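Local coordinates for beta-galactosidase (Geobacillus stearothermophilus, PDB 4OIF), which probably hydrolyses terminal non-reducing beta-D-galactose residues of beta-D-galactosides, as a homotrimeric, zinc-binding member of glycoside hydrolase family 42, at residues N426-Q429 with T435-Y438; P439-Q444 with G595-D600; T500-I505 with K553-V558; G515-D520 with M527-T532. One frame throughout, in Å; residues are numbered along the deposited sequence.

Contact 1 (N426-Q429 with T435-Y438); sequences NDAQ and TKRY
Lys436 reaches across to the carbonyls of Asn426 and Ala428, so that its ammonium group bonds to carbonyls at the C-terminal end of helix 419-427 in the trimerisation domain. The lysine comes from the loop that leads into helix 438-451. A chi1 of -65° swings CG away from the carbonyl carbon, and beyond it the chain is fully extended, a straight rod that delivers NZ to the helix end. There NZ donates to Ala428 O at 3.0 Å, in the carbonyl plane and on a lone pair, with a C=O...N angle of 139°. A second, weak bond joins NZ to Asn426 O, also 3.0 Å away, and the carbonyl of Leu425 one residue earlier takes a third. A positive charge among carbonyls at this end of a helix probably meets a favourable dipole, and two hydrogen bonds and a weaker third hold the ammonium where the chain leaves helical geometry at Ala428. Ala428 also packs against Lys371 of a second subunit, while Gln429 meets Phe369 of that same subunit, which places this helix end close to the trimer interface. Asn426 adds an indirect link to the start of the next helix: its OD1 accepts a hydrogen bond from a water at 2.9 Å, and that water in turn accepts from Tyr438 N at 3.0 Å.

Contact 2 (P439-Q444 with G595-D600); sequences PQTLVQ and GGRLED
This is a polar, partly buried contact in which Thr441 and Gln444 of helix 438-451 face Arg597 and Asp600 at the edge strand 597-598 of the mixed sheet and just past it. No direct hydrogen bond crosses it. Thr441 OG1 lies 3.0 Å from Arg597 NH2, but the angle is poor; the hydroxyl bonds instead to Arg437 O, one helical turn back. The guanidinium is held by others: NH1 meets Thr435 O and Asp554, NH2 meets Lys436 O, and NE meets Tyr501 OH. A bend at chi3 (-73°) turns the otherwise extended arginine toward them. Farther along, Gln444 OE1 and Asp600 OD1, two acceptors, come within 3.1 Å of each other, their amide and carboxylate planes 30° apart. Arg447 reconciles them by bonding to both oxygens, and a water donates to Gln444 O and to Asp600 OD1, each at 2.8 Å. The amide is bent at chi2, and its NE2 makes a weak 3.3 Å bond to Gln440 O. Along the chain, helices 419-427 and 438-451 connect strand 413-416 to its parallel neighbour 456-459, a beta-alpha-beta crossover of the alpha/beta trimerisation domain.

Contact 3 (T500-I505 with K553-V558); sequences TYISGI and KDYATV
Ile502 presses its CD1 methyl onto one face of the Tyr555 ring, where the loop after strand 496-500 of the mixed sheet meets strand 555-561 of a two-stranded antiparallel sheet in the trimerisation domain. The methyl is a clear CH-pi donor, 3.9 Å from the ring centroid and 18° off the normal, offset toward the CD1-CE1 rim. Beside it the Tyr501 ring crosses Tyr555 at about a right angle, with its CD2 4.1 Å from Tyr555 CB. Two residues along the strand, Thr557 OG1 sits 3.2 Å from Tyr501 CB, completing a buried, largely apolar first shell.

Several features hold these groups in place. Tyr501 adopts the crowded position, its CG between the backbone N and the carbonyl carbon (chi1 53°), with Thr500 OG1 over the centre of one ring face. That same hydroxyl donates to Tyr501 O at 2.9 Å, on a lone pair, while Ser503 OG bonds to Thr500 O at 2.6 Å, so the tight turn is tied by its own side chains. Ile502 itself takes a left-handed backbone conformation within this turn. Farther out, the phenol oxygens are fixed at their ends: Tyr501 OH bonds to Arg597, and Tyr555 OH to Thr435 OG1 and Ala432 N. Phe431 packs on both Ile502 and Tyr555. Thr557 OG1 bonds to Gly595 O and also accepts from a bridging water at 2.6 Å, which itself accepts from Ile502 N at 2.8 Å.

Contact 4 (G515-D520 with M527-T532); sequences GGWHQD and MEPIET
Trp517 turns its indole onto Pro529 through a chi1 of -106°, although the exact position of the ring is uncertain, while Glu528 places CG between its backbone N and carbonyl carbon (chi1 55°), directing the extended acid alongside the start of Trp517. The result is a CH-pi contact of Pro529 with the indole face: Pro529 CD stands 3.5 Å from the centroid of the five-membered ring, 16° off its normal, and Pro529 CG reaches Trp517 CE2 at 3.3 Å. The proline thus meets the indole face with its CD-CG side. Glu528 CB and Trp517 CB come within 3.9 Å. Glu528 OE1 is tied to Trp517 O by a water that donates to both, each at 2.9 Å; its stronger partner is Arg382 of a second subunit, with which it forms a salt bridge, and OE2 bonds to His562. At Gly516 the backbone angles would press any side chain against the carbonyl O of Gly515. Directly after Trp517, His518 N-caps helix 519-525, its ND1 accepting from Asp520 N at 2.9 Å in the ring plane. That short helix joins the two segments. Helix 481-492 packs against His518 and Asp520, and strand 527-534 pairs antiparallel with 555-561, its Pro529 lying against Thr557 and against Tyr593 of strand 589-594.

All four contacts fall within the trimerisation domain, on the same side of the chain's centre. Contact 1 closes first along the chain; contact 2 then encloses contact 3, which in turn encloses contact 4. Contact 3 is the hub, its centre about 11 Å from those of contacts 2 and 4 and about 12 Å from that of contact 1, and it touches all three. Contacts 1 and 2 share the junction between successive helices 419-427 and 438-451, whereas contacts 3 and 4 meet through paired strands 555-561 and 527-534. Contacts 1 and 4, with centres about 20 Å apart, and Ile505 of contact 3 all reach a second subunit, so this region links the domain's interior to the trimer interface.

Contact 1 (N426-Q429 with T435-Y438)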
loop_
_atom_site.group_PDB
_atom_site.type_symbol
_atom_site.label_atom_id
_atom_site.label_comp_id
_atom_site.label_asym_id
_atom_site.label_seq_id
_atom_site.Cartn_x
_atom_site.Cartn_y
_atom_site.Cartn_z
ATOM N N ASN A 426 -18.718 -0.515 -10.028
ATOM C CA ASN A 426 -17.438 -0.561 -9.308
ATOM C C ASN A 426 -16.649 -1.831 -9.601
ATOM O O ASN A 426 -15.427 -1.789 -9.722
ATOM C CB ASN A 426 -17.652 -0.428 -7.795
ATOM C CG ASN A 426 -17.808 1.011 -7.357
ATOM O OD1 ASN A 426 -17.429 1.932 -8.077
ATOM N ND2 ASN A 426 -18.379 1.213 -6.182
ATOM N N ASP A 427 -17.355 -2.953 -9.734
ATOM C CA ASP A 427 -16.713 -4.232 -10.020
ATOM C C ASP A 427 -16.244 -4.398 -11.463
ATOM O O ASP A 427 -15.371 -5.218 -11.744
ATOM C CB ASP A 427 -17.659 -5.381 -9.693
ATOM C CG ASP A 427 -16.930 -6.684 -9.533
ATOM O OD1 ASP A 427 -15.989 -6.717 -8.715
ATOM O OD2 ASP A 427 -17.275 -7.665 -10.236
ATOM N N ALA A 428 -16.828 -3.624 -12.369
ATOM C CA ALA A 428 -16.581 -3.779 -13.803
ATOM C C ALA A 428 -15.123 -3.538 -14.198
ATOM O O ALA A 428 -14.461 -2.641 -13.685
ATOM C CB ALA A 428 -17.508 -2.849 -14.594
ATOM N N GLN A 429 -14.624 -4.363 -15.108
ATOM C CA GLN A 429 -13.300 -4.159 -15.676
ATOM C C GLN A 429 -13.426 -3.277 -16.917
ATOM O O GLN A 429 -13.910 -3.721 -17.971
ATOM C CB GLN A 429 -12.643 -5.497 -16.012
ATOM C CG GLN A 429 -12.262 -6.286 -14.783
ATOM C CD GLN A 429 -11.096 -5.661 -14.029
ATOM O OE1 GLN A 429 -10.089 -5.277 -14.624
ATOM N NE2 GLN A 429 -11.230 -5.552 -12.720
ATOM N N THR A 435 -11.733 7.056 -11.540
ATOM C CA THR A 435 -12.582 8.175 -11.976
ATOM C C THR A 435 -14.056 7.844 -12.154
ATOM O O THR A 435 -14.829 8.728 -12.506
ATOM C CB THR A 435 -12.104 8.781 -13.314
ATOM O OG1 THR A 435 -12.327 7.848 -14.384
ATOM C CG2 THR A 435 -10.634 9.163 -13.239
ATOM N N LYS A 436 -14.438 6.585 -11.936
ATOM C CA LYS A 436 -15.837 6.190 -12.050
ATOM C C LYS A 436 -16.697 7.112 -11.183
ATOM O O LYS A 436 -17.601 7.773 -11.686
ATOM C CB LYS A 436 -16.037 4.721 -11.641
ATOM C CG LYS A 436 -15.351 3.702 -12.540
ATOM C CD LYS A 436 -15.606 2.286 -12.038
ATOM C CE LYS A 436 -14.750 1.242 -12.754
ATOM N NZ LYS A 436 -14.906 -0.127 -12.131
ATOM N N ARG A 437 -16.391 7.134 -9.886
ATOM C CA ARG A 437 -16.902 8.117 -8.927
ATOM C C ARG A 437 -18.393 8.394 -9.065
ATOM O O ARG A 437 -18.817 9.544 -9.196
ATOM C CB ARG A 437 -16.101 9.417 -9.061
ATOM C CG ARG A 437 -14.607 9.225 -8.766
ATOM C CD ARG A 437 -13.831 10.543 -8.724
ATOM N NE ARG A 437 -14.313 11.443 -7.679
ATOM C CZ ARG A 437 -13.979 11.349 -6.396
ATOM N NH1 ARG A 437 -13.156 10.393 -5.988
ATOM N NH2 ARG A 437 -14.473 12.211 -5.517
ATOM N N TYR A 438 -19.179 7.323 -9.025
ATOM C CA TYR A 438 -20.616 7.381 -9.291
ATOM C C TYR A 438 -21.379 8.285 -8.295
ATOM O O TYR A 438 -22.004 9.281 -8.713
ATOM C CB TYR A 438 -21.175 5.937 -9.322
ATOM C CG TYR A 438 -22.689 5.794 -9.341
ATOM C CD1 TYR A 438 -23.448 6.337 -10.374
ATOM C CD2 TYR A 438 -23.352 5.096 -8.341
ATOM C CE1 TYR A 438 -24.817 6.205 -10.400
ATOM C CE2 TYR A 438 -24.725 4.957 -8.362
ATOM C CZ TYR A 438 -25.453 5.516 -9.393
ATOM O OH TYR A 438 -26.823 5.392 -9.431
HETATM O O HOH W 1 -17.911 4.770 -8.185
#

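Contact 2 (P439-Q444 with G595-D600)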
loop_
_atom_site.group_PDB
_atom_site.type_symbol
_atom_site.label_atom_id
_atom_site.label_comp_id
_atom_site.label_asym_id
_atom_site.label_seq_id
_atom_site.Cartn_x
_atom_site.Cartn_y
_atom_site.Cartn_z
ATOM N N PRO A 439 -21.316 7.972 -6.983
ATOM C CA PRO A 439 -22.046 8.820 -6.036
ATOM C C PRO A 439 -21.589 10.283 -6.064
ATOM O O PRO A 439 -22.432 11.202 -6.039
ATOM C CB PRO A 439 -21.739 8.173 -4.679
ATOM C CG PRO A 439 -20.493 7.402 -4.896
ATOM C CD PRO A 439 -20.592 6.894 -6.283
ATOM N N GLN A 440 -20.278 10.489 -6.138
ATOM C CA GLN A 440 -19.718 11.831 -6.277
ATOM C C GLN A 440 -20.315 12.570 -7.475
ATOM O O GLN A 440 -20.674 13.753 -7.380
ATOM C CB GLN A 440 -18.194 11.767 -6.411
ATOM C CG GLN A 440 -17.463 11.264 -5.160
ATOM C CD GLN A 440 -17.207 9.762 -5.174
ATOM O OE1 GLN A 440 -17.848 9.008 -5.911
ATOM N NE2 GLN A 440 -16.254 9.324 -4.362
ATOM N N THR A 441 -20.421 11.865 -8.598
ATOM C CA THR A 441 -20.991 12.420 -9.823
ATOM C C THR A 441 -22.425 12.882 -9.567
ATOM O O THR A 441 -22.826 14.025 -9.912
ATOM C CB THR A 441 -20.953 11.377 -10.977
ATOM O OG1 THR A 441 -19.592 11.022 -11.254
ATOM C CG2 THR A 441 -21.585 11.927 -12.248
ATOM N N LEU A 442 -23.198 12.000 -8.940
ATOM C CA LEU A 442 -24.536 12.415 -8.526
ATOM C C LEU A 442 -24.492 13.733 -7.735
ATOM O O LEU A 442 -25.251 14.662 -8.036
ATOM C CB LEU A 442 -25.210 11.338 -7.706
ATOM C CG LEU A 442 -26.007 10.357 -8.546
ATOM C CD1 LEU A 442 -25.097 9.605 -9.501
ATOM C CD2 LEU A 442 -26.731 9.405 -7.614
ATOM N N VAL A 443 -23.584 13.828 -6.759
ATOM C CA VAL A 443 -23.448 15.073 -5.999
ATOM C C VAL A 443 -23.134 16.277 -6.919
ATOM O O VAL A 443 -23.602 17.398 -6.683
ATOM C CB VAL A 443 -22.370 14.935 -4.906
ATOM C CG1 VAL A 443 -22.204 16.229 -4.148
ATOM C CG2 VAL A 443 -22.744 13.836 -3.953
ATOM N N GLN A 444 -22.366 16.039 -7.977
ATOM C CA GLN A 444 -22.103 17.090 -8.962
ATOM C C GLN A 444 -23.397 17.560 -9.604
ATOM O O GLN A 444 -23.561 18.748 -9.905
ATOM C CB GLN A 444 -21.143 16.623 -10.059
ATOM C CG GLN A 444 -19.729 16.441 -9.589
ATOM C CD GLN A 444 -19.423 17.347 -8.422
ATOM O OE1 GLN A 444 -19.347 18.574 -8.572
ATOM N NE2 GLN A 444 -19.262 16.752 -7.236
ATOM N N GLY A 595 -23.071 14.095 -22.679
ATOM C CA GLY A 595 -22.104 13.098 -23.127
ATOM C C GLY A 595 -20.756 13.051 -22.419
ATOM O O GLY A 595 -20.051 12.037 -22.466
ATOM N N GLY A 596 -20.381 14.149 -21.776
ATOM C CA GLY A 596 -19.072 14.228 -21.167
ATOM C C GLY A 596 -19.171 14.716 -19.745
ATOM O O GLY A 596 -20.203 15.236 -19.333
ATOM N N ARG A 597 -18.098 14.539 -18.988
ATOM C CA ARG A 597 -18.080 14.997 -17.607
ATOM C C ARG A 597 -17.497 16.412 -17.575
ATOM O O ARG A 597 -16.314 16.638 -17.860
ATOM C CB ARG A 597 -17.292 14.035 -16.722
ATOM C CG ARG A 597 -17.134 14.516 -15.297
ATOM C CD ARG A 597 -16.400 13.499 -14.461
ATOM N NE ARG A 597 -17.222 12.330 -14.150
ATOM C CZ ARG A 597 -16.751 11.230 -13.568
ATOM N NH1 ARG A 597 -15.461 11.146 -13.250
ATOM N NH2 ARG A 597 -17.566 10.217 -13.314
ATOM N N LEU A 598 -18.353 17.371 -17.255
ATOM C CA LEU A 598 -18.025 18.765 -17.482
ATOM C C LEU A 598 -17.922 19.522 -16.163
ATOM O O LEU A 598 -18.542 19.135 -15.172
ATOM C CB LEU A 598 -19.076 19.389 -18.408
ATOM C CG LEU A 598 -19.212 18.697 -19.778
ATOM C CD1 LEU A 598 -20.296 19.334 -20.607
ATOM C CD2 LEU A 598 -17.914 18.748 -20.532
ATOM N N GLU A 599 -17.122 20.584 -16.154
ATOM C CA GLU A 599 -16.955 21.439 -14.974
ATOM C C GLU A 599 -18.277 21.926 -14.367
ATOM O O GLU A 599 -19.327 21.878 -15.008
ATOM C CB GLU A 599 -16.103 22.645 -15.336
ATOM C CG GLU A 599 -16.677 23.448 -16.495
ATOM C CD GLU A 599 -15.904 24.725 -16.741
ATOM O OE1 GLU A 599 -15.388 24.902 -17.867
ATOM O OE2 GLU A 599 -15.814 25.546 -15.806
ATOM N N ASP A 600 -18.205 22.394 -13.124
ATOM C CA ASP A 600 -19.373 22.850 -12.360
ATOM C C ASP A 600 -20.273 23.849 -13.092
ATOM O O ASP A 600 -21.514 23.764 -13.047
ATOM C CB ASP A 600 -18.901 23.485 -11.058
ATOM C CG ASP A 600 -18.433 22.465 -10.042
ATOM O OD1 ASP A 600 -18.902 21.306 -10.075
ATOM O OD2 ASP A 600 -17.611 22.839 -9.184
HETATM O O HOH W 2 -21.574 20.536 -10.669
#

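Contact 3 (T500-I505 with K553-V558)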
loop_
_atom_site.group_PDB
_atom_site.type_symbol
_atom_site.label_atom_id
_atom_site.label_comp_id
_atom_site.label_asym_id
_atom_site.label_seq_id
_atom_site.Cartn_x
_atom_site.Cartn_y
_atom_site.Cartn_z
ATOM N N THR A 500 -26.667 10.596 -18.646
ATOM C CA THR A 500 -25.300 10.962 -18.982
ATOM C C THR A 500 -24.542 9.800 -19.548
ATOM O O THR A 500 -25.060 8.691 -19.671
ATOM C CB THR A 500 -24.492 11.449 -17.757
ATOM O OG1 THR A 500 -24.173 10.325 -16.920
ATOM C CG2 THR A 500 -25.255 12.518 -16.951
ATOM N N TYR A 501 -23.284 10.079 -19.851
ATOM C CA TYR A 501 -22.304 9.062 -20.158
ATOM C C TYR A 501 -22.400 7.859 -19.221
ATOM O O TYR A 501 -22.763 7.999 -18.047
ATOM C CB TYR A 501 -20.913 9.669 -20.077
ATOM C CG TYR A 501 -20.639 10.368 -18.772
ATOM C CD1 TYR A 501 -20.993 11.701 -18.586
ATOM C CD2 TYR A 501 -20.012 9.698 -17.717
ATOM C CE1 TYR A 501 -20.739 12.353 -17.376
ATOM C CE2 TYR A 501 -19.748 10.341 -16.509
ATOM C CZ TYR A 501 -20.118 11.670 -16.339
ATOM O OH TYR A 501 -19.861 12.320 -15.145
ATOM N N ILE A 502 -22.069 6.687 -19.761
ATOM C CA ILE A 502 -22.038 5.424 -19.030
ATOM C C ILE A 502 -23.352 5.141 -18.318
ATOM O O ILE A 502 -23.389 4.804 -17.136
ATOM C CB ILE A 502 -20.854 5.396 -18.037
ATOM C CG1 ILE A 502 -19.599 5.919 -18.740
ATOM C CG2 ILE A 502 -20.578 3.988 -17.579
ATOM C CD1 ILE A 502 -18.359 5.834 -17.925
ATOM N N SER A 503 -24.435 5.264 -19.071
ATOM C CA SER A 503 -25.766 4.947 -18.573
ATOM C C SER A 503 -26.382 3.912 -19.479
ATOM O O SER A 503 -26.263 4.024 -20.659
ATOM C CB SER A 503 -26.643 6.191 -18.542
ATOM O OG SER A 503 -26.038 7.231 -17.789
ATOM N N GLY A 504 -27.051 2.916 -18.929
ATOM C CA GLY A 504 -27.784 1.959 -19.743
ATOM C C GLY A 504 -26.921 1.027 -20.570
ATOM O O GLY A 504 -27.217 0.741 -21.722
ATOM N N ILE A 505 -25.850 0.532 -19.972
ATOM C CA ILE A 505 -24.880 -0.281 -20.694
ATOM C C ILE A 505 -25.183 -1.767 -20.559
ATOM O O ILE A 505 -24.923 -2.583 -21.455
ATOM C CB ILE A 505 -23.478 0.010 -20.172
ATOM C CG1 ILE A 505 -23.201 1.511 -20.289
ATOM C CG2 ILE A 505 -22.432 -0.805 -20.914
ATOM C CD1 ILE A 505 -23.385 2.052 -21.699
ATOM N N LYS A 553 -13.355 16.511 -18.474
ATOM C CA LYS A 553 -12.392 15.562 -17.916
ATOM C C LYS A 553 -12.973 14.146 -17.822
ATOM O O LYS A 553 -14.195 13.972 -17.782
ATOM C CB LYS A 553 -11.926 16.023 -16.526
ATOM C CG LYS A 553 -11.188 17.344 -16.557
ATOM C CD LYS A 553 -10.449 17.629 -15.272
ATOM C CE LYS A 553 -11.375 17.838 -14.097
ATOM N NZ LYS A 553 -10.577 18.101 -12.854
ATOM N N ASP A 554 -12.083 13.154 -17.807
ATOM C CA ASP A 554 -12.391 11.762 -17.441
ATOM C C ASP A 554 -13.143 10.946 -18.486
ATOM O O ASP A 554 -12.699 9.855 -18.846
ATOM C CB ASP A 554 -13.185 11.710 -16.128
ATOM C CG ASP A 554 -12.426 12.308 -14.958
ATOM O OD1 ASP A 554 -11.179 12.398 -15.028
ATOM O OD2 ASP A 554 -13.080 12.677 -13.960
ATOM N N TYR A 555 -14.291 11.444 -18.945
ATOM C CA TYR A 555 -15.111 10.689 -19.894
ATOM C C TYR A 555 -15.753 11.545 -20.974
ATOM O O TYR A 555 -16.250 12.642 -20.713
ATOM C CB TYR A 555 -16.206 9.920 -19.156
ATOM C CG TYR A 555 -15.663 8.920 -18.172
ATOM C CD1 TYR A 555 -15.162 7.700 -18.609
ATOM C CD2 TYR A 555 -15.646 9.188 -16.813
ATOM C CE1 TYR A 555 -14.654 6.776 -17.727
ATOM C CE2 TYR A 555 -15.136 8.265 -15.918
ATOM C CZ TYR A 555 -14.640 7.060 -16.386
ATOM O OH TYR A 555 -14.128 6.131 -15.518
ATOM N N ALA A 556 -15.740 11.018 -22.191
ATOM C CA ALA A 556 -16.492 11.595 -23.283
ATOM C C ALA A 556 -17.307 10.498 -23.924
ATOM O O ALA A 556 -16.962 9.322 -23.830
ATOM C CB ALA A 556 -15.573 12.248 -24.295
ATOM N N THR A 557 -18.402 10.870 -24.567
ATOM C CA THR A 557 -19.181 9.879 -25.290
ATOM C C THR A 557 -19.375 10.282 -26.744
ATOM O O THR A 557 -19.877 11.366 -27.026
ATOM C CB THR A 557 -20.564 9.662 -24.640
ATOM O OG1 THR A 557 -20.413 9.456 -23.224
ATOM C CG2 THR A 557 -21.246 8.453 -25.261
ATOM N N VAL A 558 -18.982 9.418 -27.673
ATOM C CA VAL A 558 -19.280 9.682 -29.075
ATOM C C VAL A 558 -20.763 9.375 -29.296
ATOM O O VAL A 558 -21.261 8.339 -28.859
ATOM C CB VAL A 558 -18.393 8.851 -30.033
ATOM C CG1 VAL A 558 -18.776 9.120 -31.485
ATOM C CG2 VAL A 558 -16.914 9.184 -29.826
HETATM O O HOH W 3 -20.975 7.057 -22.267
#

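Contact 4 (G515-D520 with M527-T532)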
loop_
_atom_site.group_PDB
_atom_site.type_symbol
_atom_site.label_atom_id
_atom_site.label_comp_id
_atom_site.label_asym_id
_atom_site.label_seq_id
_atom_site.Cartn_x
_atom_site.Cartn_y
_atom_site.Cartn_z
ATOM N N GLY A 515 -26.502 -5.241 -29.637
ATOM C CA GLY A 515 -27.093 -4.790 -30.881
ATOM C C GLY A 515 -27.423 -3.326 -30.843
ATOM O O GLY A 515 -28.385 -2.871 -31.446
ATOM N N GLY A 516 -26.611 -2.581 -30.113
ATOM C CA GLY A 516 -26.824 -1.160 -30.000
ATOM C C GLY A 516 -27.691 -0.851 -28.808
ATOM O O GLY A 516 -28.193 -1.735 -28.127
ATOM N N TRP A 517 -27.864 0.431 -28.554
ATOM C CA TRP A 517 -28.676 0.873 -27.439
ATOM C C TRP A 517 -30.095 0.409 -27.389
ATOM O O TRP A 517 -30.735 0.234 -28.427
ATOM C CB TRP A 517 -28.653 2.383 -27.382
ATOM C CG TRP A 517 -27.845 2.606 -26.304
ATOM C CD1 TRP A 517 -26.692 1.939 -26.033
ATOM C CD2 TRP A 517 -28.114 3.445 -25.203
ATOM N NE1 TRP A 517 -26.200 2.350 -24.841
ATOM C CE2 TRP A 517 -27.060 3.270 -24.303
ATOM C CE3 TRP A 517 -29.121 4.359 -24.906
ATOM C CZ2 TRP A 517 -26.973 3.971 -23.157
ATOM C CZ3 TRP A 517 -29.041 5.046 -23.751
ATOM C CH2 TRP A 517 -27.981 4.852 -22.883
ATOM N N HIS A 518 -30.580 0.216 -26.164
ATOM C CA HIS A 518 -31.932 -0.277 -25.989
ATOM C C HIS A 518 -32.865 0.656 -26.728
ATOM O O HIS A 518 -32.771 1.881 -26.593
ATOM C CB HIS A 518 -32.329 -0.383 -24.516
ATOM C CG HIS A 518 -33.679 -1.000 -24.302
ATOM N ND1 HIS A 518 -34.848 -0.406 -24.727
ATOM C CD2 HIS A 518 -34.046 -2.164 -23.711
ATOM C CE1 HIS A 518 -35.876 -1.170 -24.403
ATOM N NE2 HIS A 518 -35.417 -2.244 -23.786
ATOM N N GLN A 519 -33.722 0.045 -27.538
ATOM C CA GLN A 519 -34.694 0.725 -28.382
ATOM C C GLN A 519 -35.426 1.875 -27.688
ATOM O O GLN A 519 -35.516 2.982 -28.231
ATOM C CB GLN A 519 -35.719 -0.294 -28.891
ATOM C CG GLN A 519 -36.837 0.306 -29.729
ATOM C CD GLN A 519 -37.757 -0.755 -30.288
ATOM O OE1 GLN A 519 -37.463 -1.950 -30.198
ATOM N NE2 GLN A 519 -38.878 -0.329 -30.870
ATOM N N ASP A 520 -35.949 1.589 -26.496
ATOM C CA ASP A 520 -36.722 2.554 -25.723
ATOM C C ASP A 520 -35.916 3.808 -25.424
ATOM O O ASP A 520 -36.395 4.914 -25.648
ATOM C CB ASP A 520 -37.216 1.938 -24.416
ATOM C CG ASP A 520 -38.390 0.986 -24.613
ATOM O OD1 ASP A 520 -38.928 0.924 -25.737
ATOM O OD2 ASP A 520 -38.784 0.315 -23.626
ATOM N N MET A 527 -31.209 9.790 -29.781
ATOM C CA MET A 527 -29.803 9.601 -30.099
ATOM C C MET A 527 -29.348 8.265 -29.508
ATOM O O MET A 527 -30.151 7.547 -28.902
ATOM C CB MET A 527 -28.946 10.769 -29.569
ATOM C CG MET A 527 -29.261 11.228 -28.154
ATOM S SD MET A 527 -28.813 10.056 -26.846
ATOM C CE MET A 527 -27.027 10.004 -26.940
ATOM N N GLU A 528 -28.076 7.920 -29.696
ATOM C CA GLU A 528 -27.490 6.806 -28.947
ATOM C C GLU A 528 -25.993 6.983 -28.776
ATOM O O GLU A 528 -25.329 7.616 -29.604
ATOM C CB GLU A 528 -27.785 5.470 -29.625
ATOM C CG GLU A 528 -27.367 5.382 -31.075
ATOM C CD GLU A 528 -27.776 4.057 -31.707
ATOM O OE1 GLU A 528 -27.554 2.992 -31.081
ATOM O OE2 GLU A 528 -28.330 4.083 -32.825
ATOM N N PRO A 529 -25.450 6.448 -27.680
ATOM C CA PRO A 529 -23.994 6.499 -27.516
ATOM C C PRO A 529 -23.350 5.379 -28.324
ATOM O O PRO A 529 -23.898 4.275 -28.345
ATOM C CB PRO A 529 -23.806 6.288 -26.011
ATOM C CG PRO A 529 -24.990 5.456 -25.602
ATOM C CD PRO A 529 -26.124 5.810 -26.532
ATOM N N ILE A 530 -22.231 5.622 -28.990
ATOM C CA ILE A 530 -21.582 4.494 -29.642
ATOM C C ILE A 530 -20.187 4.224 -29.104
ATOM O O ILE A 530 -19.639 3.159 -29.349
ATOM C CB ILE A 530 -21.515 4.675 -31.169
ATOM C CG1 ILE A 530 -20.629 5.852 -31.550
ATOM C CG2 ILE A 530 -22.913 4.873 -31.735
ATOM C CD1 ILE A 530 -20.596 6.098 -33.051
ATOM N N GLU A 531 -19.617 5.174 -28.364
ATOM C CA GLU A 531 -18.274 4.993 -27.815
ATOM C C GLU A 531 -18.021 5.802 -26.563
ATOM O O GLU A 531 -18.301 7.000 -26.509
ATOM C CB GLU A 531 -17.192 5.344 -28.841
ATOM C CG GLU A 531 -15.786 5.011 -28.323
ATOM C CD GLU A 531 -14.676 5.255 -29.323
ATOM O OE1 GLU A 531 -14.949 5.710 -30.451
ATOM O OE2 GLU A 531 -13.511 4.989 -28.971
ATOM N N THR A 532 -17.476 5.131 -25.556
ATOM C CA THR A 532 -17.103 5.776 -24.312
ATOM C C THR A 532 -15.611 5.997 -24.317
ATOM O O THR A 532 -14.831 5.047 -24.303
ATOM C CB THR A 532 -17.496 4.943 -23.078
ATOM O OG1 THR A 532 -18.926 4.896 -22.961
ATOM C CG2 THR A 532 -16.919 5.576 -21.826
HETATM O O HOH W 4 -30.203 1.787 -30.855
#